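Long-range contacts in deoxyuridine 5'-triphosphate nucleotidohydrolase (Entamoeba histolytica, PDB 3LQW), which probably hydrolyses dUTP to dUMP and diphosphate with magnesium, supplying the precursor of thymidine nucleotides and keeping uracil out of DNA: residues 49-54 with 126-131; 57-62 with 118-123; 63-68 with 110-115. All blocks are in the same frame, centred on the assembly; numbering follows the deposited sequence.

Interaction 1. Residues 49-54 with 126-131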
loop_
_atom_site.group_PDB
_atom_site.type_symbol
_atom_site.label_atom_id
_atom_site.label_comp_id
_atom_site.label_asym_id
_atom_site.label_seq_id
_atom_site.Cartn_x
_atom_site.Cartn_y
_atom_site.Cartn_z
ATOM N N ASP A 49 -11.199 2.050 -11.133
ATOM C CA ASP A 49 -10.744 0.865 -11.835
ATOM C C ASP A 49 -9.852 1.236 -13.005
ATOM O O ASP A 49 -10.189 2.126 -13.785
ATOM C CB ASP A 49 -11.944 0.024 -12.299
ATOM C CG ASP A 49 -12.711 -0.587 -11.092
ATOM O OD1 ASP A 49 -12.035 -1.097 -10.192
ATOM O OD2 ASP A 49 -13.933 -0.530 -11.080
ATOM N N LEU A 50 -8.707 0.547 -13.116
ATOM C CA LEU A 50 -7.756 0.659 -14.204
ATOM C C LEU A 50 -7.907 -0.555 -15.118
ATOM O O LEU A 50 -8.008 -1.692 -14.644
ATOM C CB LEU A 50 -6.314 0.708 -13.693
ATOM C CG LEU A 50 -5.960 1.911 -12.829
ATOM C CD1 LEU A 50 -4.567 1.725 -12.224
ATOM C CD2 LEU A 50 -6.086 3.211 -13.578
ATOM N N TYR A 51 -7.927 -0.314 -16.423
ATOM C CA TYR A 51 -8.174 -1.347 -17.428
ATOM C C TYR A 51 -6.917 -1.612 -18.235
ATOM O O TYR A 51 -6.207 -0.691 -18.596
ATOM C CB TYR A 51 -9.285 -0.868 -18.403
ATOM C CG TYR A 51 -10.622 -0.616 -17.737
ATOM C CD1 TYR A 51 -10.886 0.587 -17.120
ATOM C CD2 TYR A 51 -11.625 -1.556 -17.768
ATOM C CE1 TYR A 51 -12.096 0.814 -16.498
ATOM C CE2 TYR A 51 -12.862 -1.340 -17.181
ATOM C CZ TYR A 51 -13.092 -0.144 -16.528
ATOM O OH TYR A 51 -14.323 0.087 -15.946
ATOM N N SER A 52 -6.656 -2.880 -18.543
ATOM C CA SER A 52 -5.577 -3.230 -19.441
ATOM C C SER A 52 -5.870 -2.811 -20.885
ATOM O O SER A 52 -6.962 -3.092 -21.361
ATOM C CB SER A 52 -5.314 -4.742 -19.413
ATOM O OG SER A 52 -4.245 -5.033 -20.261
ATOM N N ASN A 53 -4.864 -2.252 -21.551
ATOM C CA ASN A 53 -5.002 -1.968 -22.991
ATOM C C ASN A 53 -4.491 -3.095 -23.854
ATOM O O ASN A 53 -4.526 -2.960 -25.076
ATOM C CB ASN A 53 -4.321 -0.644 -23.345
ATOM C CG ASN A 53 -4.652 -0.168 -24.733
ATOM O OD1 ASN A 53 -5.830 0.028 -25.086
ATOM N ND2 ASN A 53 -3.618 0.042 -25.510
ATOM N N THR A 54 -4.037 -4.210 -23.275
ATOM C CA THR A 54 -3.475 -5.327 -24.046
ATOM C C THR A 54 -3.841 -6.682 -23.422
ATOM O O THR A 54 -4.174 -6.800 -22.248
ATOM C CB THR A 54 -1.939 -5.242 -24.146
ATOM O OG1 THR A 54 -1.342 -5.627 -22.898
ATOM C CG2 THR A 54 -1.422 -3.863 -24.557
ATOM N N GLY A 126 -9.017 -4.842 -22.014
ATOM C CA GLY A 126 -10.265 -4.397 -21.423
ATOM C C GLY A 126 -10.583 -4.913 -20.025
ATOM O O GLY A 126 -11.543 -4.467 -19.392
ATOM N N ASP A 127 -9.775 -5.861 -19.518
ATOM C CA ASP A 127 -9.937 -6.384 -18.158
ATOM C C ASP A 127 -9.561 -5.310 -17.134
ATOM O O ASP A 127 -8.604 -4.591 -17.323
ATOM C CB ASP A 127 -8.971 -7.570 -17.919
ATOM C CG ASP A 127 -9.456 -8.905 -18.502
ATOM O OD1 ASP A 127 -10.585 -8.960 -19.050
ATOM O OD2 ASP A 127 -8.670 -9.894 -18.381
ATOM N N ARG A 128 -10.303 -5.278 -16.046
ATOM C CA ARG A 128 -9.914 -4.473 -14.885
ATOM C C ARG A 128 -8.778 -5.201 -14.174
ATOM O O ARG A 128 -8.931 -6.377 -13.781
ATOM C CB ARG A 128 -11.093 -4.301 -13.935
ATOM C CG ARG A 128 -12.161 -3.397 -14.464
ATOM C CD ARG A 128 -13.363 -3.401 -13.557
ATOM N NE ARG A 128 -14.322 -4.295 -14.163
ATOM C CZ ARG A 128 -15.425 -3.915 -14.834
ATOM N NH1 ARG A 128 -16.207 -4.843 -15.376
ATOM N NH2 ARG A 128 -15.785 -2.629 -14.952
ATOM N N ILE A 129 -7.654 -4.507 -13.983
ATOM C CA ILE A 129 -6.490 -5.201 -13.444
ATOM C C ILE A 129 -5.871 -4.578 -12.198
ATOM O O ILE A 129 -4.947 -5.158 -11.654
ATOM C CB ILE A 129 -5.438 -5.482 -14.547
ATOM C CG1 ILE A 129 -5.114 -4.217 -15.361
ATOM C CG2 ILE A 129 -5.951 -6.609 -15.475
ATOM C CD1 ILE A 129 -4.352 -3.048 -14.634
ATOM N N ALA A 130 -6.413 -3.456 -11.716
ATOM C CA ALA A 130 -5.919 -2.780 -10.525
ATOM C C ALA A 130 -6.895 -1.643 -10.259
ATOM O O ALA A 130 -7.813 -1.385 -11.056
ATOM C CB ALA A 130 -4.489 -2.256 -10.700
ATOM N N GLN A 131 -6.672 -0.925 -9.171
ATOM C CA GLN A 131 -7.425 0.274 -8.812
ATOM C C GLN A 131 -6.442 1.403 -8.539
ATOM O O GLN A 131 -5.299 1.158 -8.125
ATOM C CB GLN A 131 -8.183 0.088 -7.515
ATOM C CG GLN A 131 -9.237 -0.949 -7.396
ATOM C CD GLN A 131 -9.611 -1.026 -5.897
ATOM O OE1 GLN A 131 -9.412 -2.053 -5.238
ATOM N NE2 GLN A 131 -10.026 0.109 -5.338
#

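Interaction 2. Residues 57-62 with 118-123. With EDO (1,2-ethanediol), chain B.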
loop_
_atom_site.group_PDB
_atom_site.type_symbol
_atom_site.label_atom_id
_atom_site.label_comp_id
_atom_site.label_asym_id
_atom_site.label_seq_id
_atom_site.Cartn_x
_atom_site.Cartn_y
_atom_site.Cartn_z
ATOM N N ILE A 57 0.160 -12.389 -20.654
ATOM C CA ILE A 57 0.285 -13.648 -19.927
ATOM C C ILE A 57 1.360 -13.471 -18.865
ATOM O O ILE A 57 2.421 -12.913 -19.119
ATOM C CB ILE A 57 0.651 -14.831 -20.894
ATOM C CG1 ILE A 57 -0.457 -14.999 -21.935
ATOM C CG2 ILE A 57 0.828 -16.119 -20.169
ATOM C CD1 ILE A 57 -0.135 -15.984 -23.111
ATOM N N ILE A 58 1.074 -13.899 -17.654
ATOM C CA ILE A 58 2.060 -13.888 -16.566
ATOM C C ILE A 58 2.315 -15.319 -16.124
ATOM O O ILE A 58 1.407 -16.012 -15.669
ATOM C CB ILE A 58 1.642 -13.074 -15.333
ATOM C CG1 ILE A 58 0.920 -11.778 -15.722
ATOM C CG2 ILE A 58 2.911 -12.797 -14.478
ATOM C CD1 ILE A 58 0.561 -10.927 -14.517
ATOM N N GLN A 59 3.556 -15.760 -16.281
ATOM C CA GLN A 59 3.934 -17.090 -15.837
ATOM C C GLN A 59 3.882 -17.217 -14.305
ATOM O O GLN A 59 3.962 -16.207 -13.602
ATOM C CB GLN A 59 5.301 -17.472 -16.391
ATOM C CG GLN A 59 5.401 -17.467 -17.878
ATOM C CD GLN A 59 4.588 -18.502 -18.508
ATOM O OE1 GLN A 59 4.491 -19.614 -17.984
ATOM N NE2 GLN A 59 4.018 -18.192 -19.669
ATOM N N PRO A 60 3.774 -18.459 -13.791
ATOM C CA PRO A 60 3.752 -18.647 -12.348
ATOM C C PRO A 60 4.970 -18.022 -11.669
ATOM O O PRO A 60 6.095 -18.219 -12.132
ATOM C CB PRO A 60 3.765 -20.188 -12.196
ATOM C CG PRO A 60 3.522 -20.744 -13.518
ATOM C CD PRO A 60 3.673 -19.720 -14.550
ATOM N N HIS A 61 4.746 -17.287 -10.598
ATOM C CA HIS A 61 5.809 -16.697 -9.800
ATOM C C HIS A 61 6.663 -15.736 -10.579
ATOM O O HIS A 61 7.790 -15.466 -10.180
ATOM C CB HIS A 61 6.621 -17.785 -9.066
ATOM C CG HIS A 61 5.764 -18.596 -8.127
ATOM N ND1 HIS A 61 5.239 -18.066 -6.963
ATOM C CD2 HIS A 61 5.243 -19.855 -8.227
ATOM C CE1 HIS A 61 4.460 -18.962 -6.384
ATOM N NE2 HIS A 61 4.449 -20.047 -7.124
ATOM N N GLU A 62 6.097 -15.097 -11.594
ATOM C CA GLU A 62 6.735 -14.036 -12.378
ATOM C C GLU A 62 5.882 -12.786 -12.332
ATOM O O GLU A 62 4.900 -12.723 -11.593
ATOM C CB GLU A 62 6.977 -14.508 -13.818
ATOM C CG GLU A 62 7.973 -15.656 -13.883
ATOM C CD GLU A 62 8.486 -15.993 -15.282
ATOM O OE1 GLU A 62 8.118 -15.308 -16.253
ATOM O OE2 GLU A 62 9.217 -16.973 -15.384
ATOM N N ASN A 118 0.917 -20.811 -8.720
ATOM C CA ASN A 118 1.544 -21.827 -9.572
ATOM C C ASN A 118 0.952 -21.935 -10.965
ATOM O O ASN A 118 1.391 -22.795 -11.742
ATOM C CB ASN A 118 1.474 -23.200 -8.888
ATOM C CG ASN A 118 2.286 -23.274 -7.646
ATOM O OD1 ASN A 118 3.406 -22.744 -7.606
ATOM N ND2 ASN A 118 1.782 -23.982 -6.639
ATOM N N GLU A 119 -0.014 -21.086 -11.307
ATOM C CA GLU A 119 -0.696 -21.135 -12.599
ATOM C C GLU A 119 -0.415 -19.927 -13.452
ATOM O O GLU A 119 -0.311 -18.817 -12.944
ATOM C CB GLU A 119 -2.194 -21.253 -12.418
ATOM C CG GLU A 119 -2.625 -22.610 -11.912
ATOM C CD GLU A 119 -2.188 -22.873 -10.508
ATOM O OE1 GLU A 119 -2.587 -22.114 -9.618
ATOM O OE2 GLU A 119 -1.460 -23.871 -10.268
ATOM N N ILE A 120 -0.366 -20.110 -14.760
ATOM C CA ILE A 120 -0.309 -18.997 -15.711
ATOM C C ILE A 120 -1.548 -18.124 -15.527
ATOM O O ILE A 120 -2.662 -18.647 -15.391
ATOM C CB ILE A 120 -0.239 -19.509 -17.168
ATOM C CG1 ILE A 120 1.047 -20.270 -17.412
ATOM C CG2 ILE A 120 -0.441 -18.392 -18.174
ATOM C CD1 ILE A 120 1.026 -21.133 -18.685
ATOM N N PHE A 121 -1.361 -16.806 -15.522
ATOM C CA PHE A 121 -2.450 -15.857 -15.494
ATOM C C PHE A 121 -2.625 -15.258 -16.891
ATOM O O PHE A 121 -1.691 -14.690 -17.442
ATOM C CB PHE A 121 -2.158 -14.723 -14.496
ATOM C CG PHE A 121 -3.281 -13.711 -14.427
ATOM C CD1 PHE A 121 -4.452 -14.016 -13.736
ATOM C CD2 PHE A 121 -3.185 -12.507 -15.075
ATOM C CE1 PHE A 121 -5.485 -13.109 -13.658
ATOM C CE2 PHE A 121 -4.232 -11.603 -15.026
ATOM C CZ PHE A 121 -5.375 -11.910 -14.293
ATOM N N ASN A 122 -3.840 -15.364 -17.416
ATOM C CA ASN A 122 -4.177 -14.803 -18.732
ATOM C C ASN A 122 -5.002 -13.541 -18.563
ATOM O O ASN A 122 -6.145 -13.552 -18.063
ATOM C CB ASN A 122 -4.948 -15.836 -19.542
ATOM C CG ASN A 122 -4.124 -17.085 -19.877
ATOM O OD1 ASN A 122 -4.486 -18.184 -19.466
ATOM N ND2 ASN A 122 -3.034 -16.926 -20.592
ATOM N N GLY A 123 -4.405 -12.430 -18.943
ATOM C CA GLY A 123 -5.079 -11.143 -18.935
ATOM C C GLY A 123 -5.537 -10.752 -20.320
ATOM O O GLY A 123 -4.833 -10.995 -21.310
HETATM C C1 EDO B . -1.953 -22.359 -6.067
HETATM O O1 EDO B . -1.334 -22.287 -7.335
HETATM C C2 EDO B . -0.858 -22.173 -5.028
HETATM O O2 EDO B . -0.167 -20.938 -5.252
#

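Interaction 3. Residues 63-68 with 110-115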
loop_
_atom_site.group_PDB
_atom_site.type_symbol
_atom_site.label_atom_id
_atom_site.label_comp_id
_atom_site.label_asym_id
_atom_site.label_seq_id
_atom_site.Cartn_x
_atom_site.Cartn_y
_atom_site.Cartn_z
ATOM N N ARG A 63 6.213 -11.784 -13.114
ATOM C CA ARG A 63 5.564 -10.483 -13.054
ATOM C C ARG A 63 5.423 -9.944 -14.468
ATOM O O ARG A 63 6.134 -10.399 -15.383
ATOM C CB ARG A 63 6.376 -9.483 -12.212
ATOM C CG ARG A 63 7.676 -9.038 -12.812
ATOM C CD ARG A 63 8.556 -8.342 -11.796
ATOM N NE ARG A 63 9.775 -7.792 -12.412
ATOM C CZ ARG A 63 10.849 -8.483 -12.719
ATOM N NH1 ARG A 63 10.951 -9.747 -12.399
ATOM N NH2 ARG A 63 11.863 -7.873 -13.335
ATOM N N PHE A 64 4.589 -8.931 -14.654
ATOM C CA PHE A 64 4.380 -8.334 -15.964
ATOM C C PHE A 64 3.945 -6.883 -15.779
ATOM O O PHE A 64 3.126 -6.585 -14.922
ATOM C CB PHE A 64 3.302 -9.098 -16.751
ATOM C CG PHE A 64 3.191 -8.675 -18.202
ATOM C CD1 PHE A 64 2.297 -7.695 -18.613
ATOM C CD2 PHE A 64 3.983 -9.250 -19.155
ATOM C CE1 PHE A 64 2.228 -7.279 -19.954
ATOM C CE2 PHE A 64 3.872 -8.851 -20.498
ATOM C CZ PHE A 64 3.010 -7.866 -20.852
ATOM N N LEU A 65 4.510 -5.998 -16.595
ATOM C CA LEU A 65 4.161 -4.581 -16.587
ATOM C C LEU A 65 3.026 -4.330 -17.587
ATOM O O LEU A 65 3.220 -4.425 -18.802
ATOM C CB LEU A 65 5.389 -3.760 -16.996
ATOM C CG LEU A 65 5.170 -2.241 -16.939
ATOM C CD1 LEU A 65 4.983 -1.746 -15.521
ATOM C CD2 LEU A 65 6.290 -1.457 -17.646
ATOM N N VAL A 66 1.851 -4.068 -17.063
ATOM C CA VAL A 66 0.622 -3.917 -17.864
ATOM C C VAL A 66 0.355 -2.435 -18.201
ATOM O O VAL A 66 0.320 -1.588 -17.330
ATOM C CB VAL A 66 -0.620 -4.512 -17.155
ATOM C CG1 VAL A 66 -1.859 -4.481 -18.131
ATOM C CG2 VAL A 66 -0.355 -5.946 -16.683
ATOM N N SER A 67 0.159 -2.182 -19.487
ATOM C CA SER A 67 -0.150 -0.829 -19.969
ATOM C C SER A 67 -1.662 -0.574 -19.907
ATOM O O SER A 67 -2.456 -1.410 -20.272
ATOM C CB SER A 67 0.382 -0.660 -21.385
ATOM O OG SER A 67 1.805 -0.674 -21.438
ATOM N N THR A 68 -2.025 0.603 -19.383
ATOM C CA THR A 68 -3.434 1.013 -19.307
ATOM C C THR A 68 -3.874 1.851 -20.522
ATOM O O THR A 68 -5.090 1.974 -20.758
ATOM C CB THR A 68 -3.696 1.849 -18.082
ATOM O OG1 THR A 68 -2.990 3.098 -18.163
ATOM C CG2 THR A 68 -3.361 1.112 -16.807
ATOM N N LYS A 110 1.279 2.515 -15.919
ATOM C CA LYS A 110 1.592 1.111 -16.157
ATOM C C LYS A 110 1.694 0.447 -14.780
ATOM O O LYS A 110 2.203 1.060 -13.850
ATOM C CB LYS A 110 2.892 0.948 -16.933
ATOM C CG LYS A 110 2.877 1.663 -18.291
ATOM C CD LYS A 110 4.116 1.279 -19.099
ATOM C CE LYS A 110 4.187 2.039 -20.358
ATOM N NZ LYS A 110 5.481 1.744 -21.052
ATOM N N VAL A 111 1.107 -0.750 -14.688
ATOM C CA VAL A 111 0.851 -1.483 -13.442
ATOM C C VAL A 111 1.769 -2.722 -13.426
ATOM O O VAL A 111 1.679 -3.518 -14.354
ATOM C CB VAL A 111 -0.727 -1.990 -13.379
ATOM C CG1 VAL A 111 -0.987 -2.756 -12.121
ATOM C CG2 VAL A 111 -1.703 -0.765 -13.540
ATOM N N ILE A 112 2.571 -2.926 -12.369
ATOM C CA ILE A 112 3.330 -4.163 -12.257
ATOM C C ILE A 112 2.504 -5.188 -11.460
ATOM O O ILE A 112 2.162 -4.981 -10.309
ATOM C CB ILE A 112 4.729 -3.902 -11.692
ATOM C CG1 ILE A 112 5.619 -5.133 -11.844
ATOM C CG2 ILE A 112 4.667 -3.369 -10.274
ATOM C CD1 ILE A 112 6.149 -5.340 -13.238
ATOM N N LEU A 113 2.127 -6.249 -12.149
ATOM C CA LEU A 113 1.392 -7.372 -11.568
ATOM C C LEU A 113 2.347 -8.511 -11.257
ATOM O O LEU A 113 3.105 -8.929 -12.129
ATOM C CB LEU A 113 0.280 -7.880 -12.515
ATOM C CG LEU A 113 -0.864 -6.904 -12.875
ATOM C CD1 LEU A 113 -1.884 -7.618 -13.750
ATOM C CD2 LEU A 113 -1.518 -6.320 -11.615
ATOM N N PHE A 114 2.314 -8.985 -10.027
ATOM C CA PHE A 114 3.056 -10.150 -9.595
ATOM C C PHE A 114 2.072 -11.311 -9.534
ATOM O O PHE A 114 1.023 -11.205 -8.884
ATOM C CB PHE A 114 3.654 -9.969 -8.195
ATOM C CG PHE A 114 4.741 -8.936 -8.098
ATOM C CD1 PHE A 114 6.055 -9.270 -8.318
ATOM C CD2 PHE A 114 4.461 -7.625 -7.718
ATOM C CE1 PHE A 114 7.057 -8.329 -8.216
ATOM C CE2 PHE A 114 5.483 -6.683 -7.639
ATOM C CZ PHE A 114 6.765 -7.045 -7.867
ATOM N N ASN A 115 2.413 -12.425 -10.166
ATOM C CA ASN A 115 1.609 -13.644 -10.116
ATOM C C ASN A 115 2.214 -14.582 -9.073
ATOM O O ASN A 115 3.182 -15.286 -9.362
ATOM C CB ASN A 115 1.594 -14.323 -11.490
ATOM C CG ASN A 115 0.829 -15.619 -11.523
ATOM O OD1 ASN A 115 0.238 -16.033 -10.509
ATOM N ND2 ASN A 115 0.853 -16.275 -12.669
#

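Interaction 1. Residues 49-54 with 126-131
Tyr51 and Arg128 run side by side on one face of the sheet. Arg128 CG packs 3.5 Å from CE2 of the ring, and a bend at chi3 (-100°) swings the guanidinium toward the phenol, where Arg128 NH2 makes only a weak hydrogen bond to Tyr51 OH. The stronger partner of that hydroxyl is Thr39. Gly126 O meets the ring edge in plane, 3.3 Å from Tyr51 CD2. Asp49 lies over the arginine stem, its CG 3.8 Å from Arg128 CD; Asp49 OD2 stays 4.8 Å from Arg128 NH2, though the opposite charges may attract. On the reverse face Leu50 CD1 rests 4.3 Å from Ala130 CB, and Val111 packs beneath. Backbone bonds hold the strands: Ile129 N to Leu50 O at 2.9 Å, Ser52 N to Asp127 O, and Gly126 N to Ser52 O at 2.8 Å, which carries the pairing past the strand end. Between the pairs Asp49-Gln131 and Tyr51-Arg128, Leu50 alone faces both Ile129 and Ala130, a beta bulge. Outside the pair, Arg128 O accepts a bond from Arg85. Antiparallel union of the Asp-Leu-Tyr-Ser and Gly-Asp-Arg-Ile-Ala-Gln stretches, conserved motifs 1 and 4 of the family, is characteristic of the trimeric dUTPase jelly roll.

Interaction 2. Residues 57-62 with 118-123
Ile58 and Phe121 form an antiparallel hydrogen-bonded pair, Ile58 N to Phe121 O and Phe121 N to Ile58 O, each 2.9 Å. Ile58 O also accepts from Asn115 ND2 of strand 108-115. The segments run 162° apart, and Ile57 faces Asn122 in the adjoining non-hydrogen-bonded pair. Beyond Ile58 the chain leaves the strand through a type II turn from Gln59 to Glu62, closed by Glu62 N to Gln59 O at 3.1 Å. Pro60 takes the second position, and His61, with phi +61°, the third.

On the outer face Ile57 and Ile120 cross, their CG2 methyls at a strained, doubtful spacing. The amide of Asn122 lies alongside Ile57, its ND2 3.5 Å from CG1. Gln59 folds back at chi2 (-67°), so that its end runs beside Ile120. Pro60 sets its ring on the start of the other segment, CG 3.4 Å from Asn118 O and CD against Ile120 CG1. At the far end His61 NE2 donates to Asn118 OD1 at 2.9 Å; the oxygen is in the imidazole plane, but the nitrogen stands well above the amide plane. An ethanediol, probably from the crystallisation liquor, accepts at O1 from Asn118 N and donates from it to Glu119 OE1. Inward, the Ile58 and Phe121 side chains lie side by side, Ile58 CD1 4.1 Å from Phe121 CD2, with Tyr92 edge-to-face on Phe121 and Leu113 packing on Ile58. This is a short antiparallel ribbon of sequence-distant strands, its first leading through a type II turn into strand 63-73, at the surface of the dUTPase jelly roll.

Interaction 3. Residues 63-68 with 110-115
Arg63 to Ser67 pair with Phe114 to Lys110 in regular antiparallel register. Four backbone hydrogen bonds carry it, in two reciprocal pairs. Val66 N to Val111 O (2.8 Å) and its return bond are nearly straight; of the Phe64-Leu113 pair, Phe64 N to Leu113 O is the more bent, with 148° at the hydrogen. CA-H...O contacts lie between them, among them Lys110 CA to Val66 O at 3.2 Å.

Apolar packing differs on the two faces. Toward the interior Val66 CG2 meets Leu113 CD1 at 3.7 Å in the conformer given, and the Thr68 and Val111 side chains cross at about a right angle, their CG2 methyls touching. Phe56 and Ile58 lie against this side, as do Ile129 and Ala130. On the other face the CD1 of Ile112, again in the conformer given, reaches back over the neighbouring strand, 4.1 Å from Leu65 CB. Leu65, with CG anti to its backbone nitrogen (chi1 -176°), clasps the aliphatic stem of Lys110: CD1 touches CB at 3.7 Å and CD2 lies near CD.

Arg63, extended, runs alongside Phe114, its CD 3.9 Å from CE1, with the guanidinium inclined 33° to the ring. Arg63 NH2 bonds to Leu90 O of the third subunit, and NE weakly to Ala89 O of that subunit, while His116 of the same subunit meets Phe114 edge-to-face. The chemistry thus implies two roles for the strand pair: a hydrophobic inner face within the barrel, and an outer face whose Arg63, Leu65, Ile112 and Phe114 contribute to the contact with the third subunit.

The contacts nest along the chain: 63-68 with 110-115 lies within the loop closed by 57-62 with 118-123, which lies within that closed by 49-54 with 126-131. Interaction 3 sits between the others, its centre 10 Å from that of interaction 1 and 11 Å from that of interaction 2; those two are 16 Å apart. Each belongs to a different sheet: interaction 1 to that of strands 47-51 and 128-136, interaction 2 to the short ribbon, and interaction 3 to that of strands 63-73 and 108-115. Probable backbone bonds, Asn53 N to Ser67 O and Glu62 O to Asn115 N, stitch interaction 3 to both. The nesting brings distant parts of the chain together in the jelly roll.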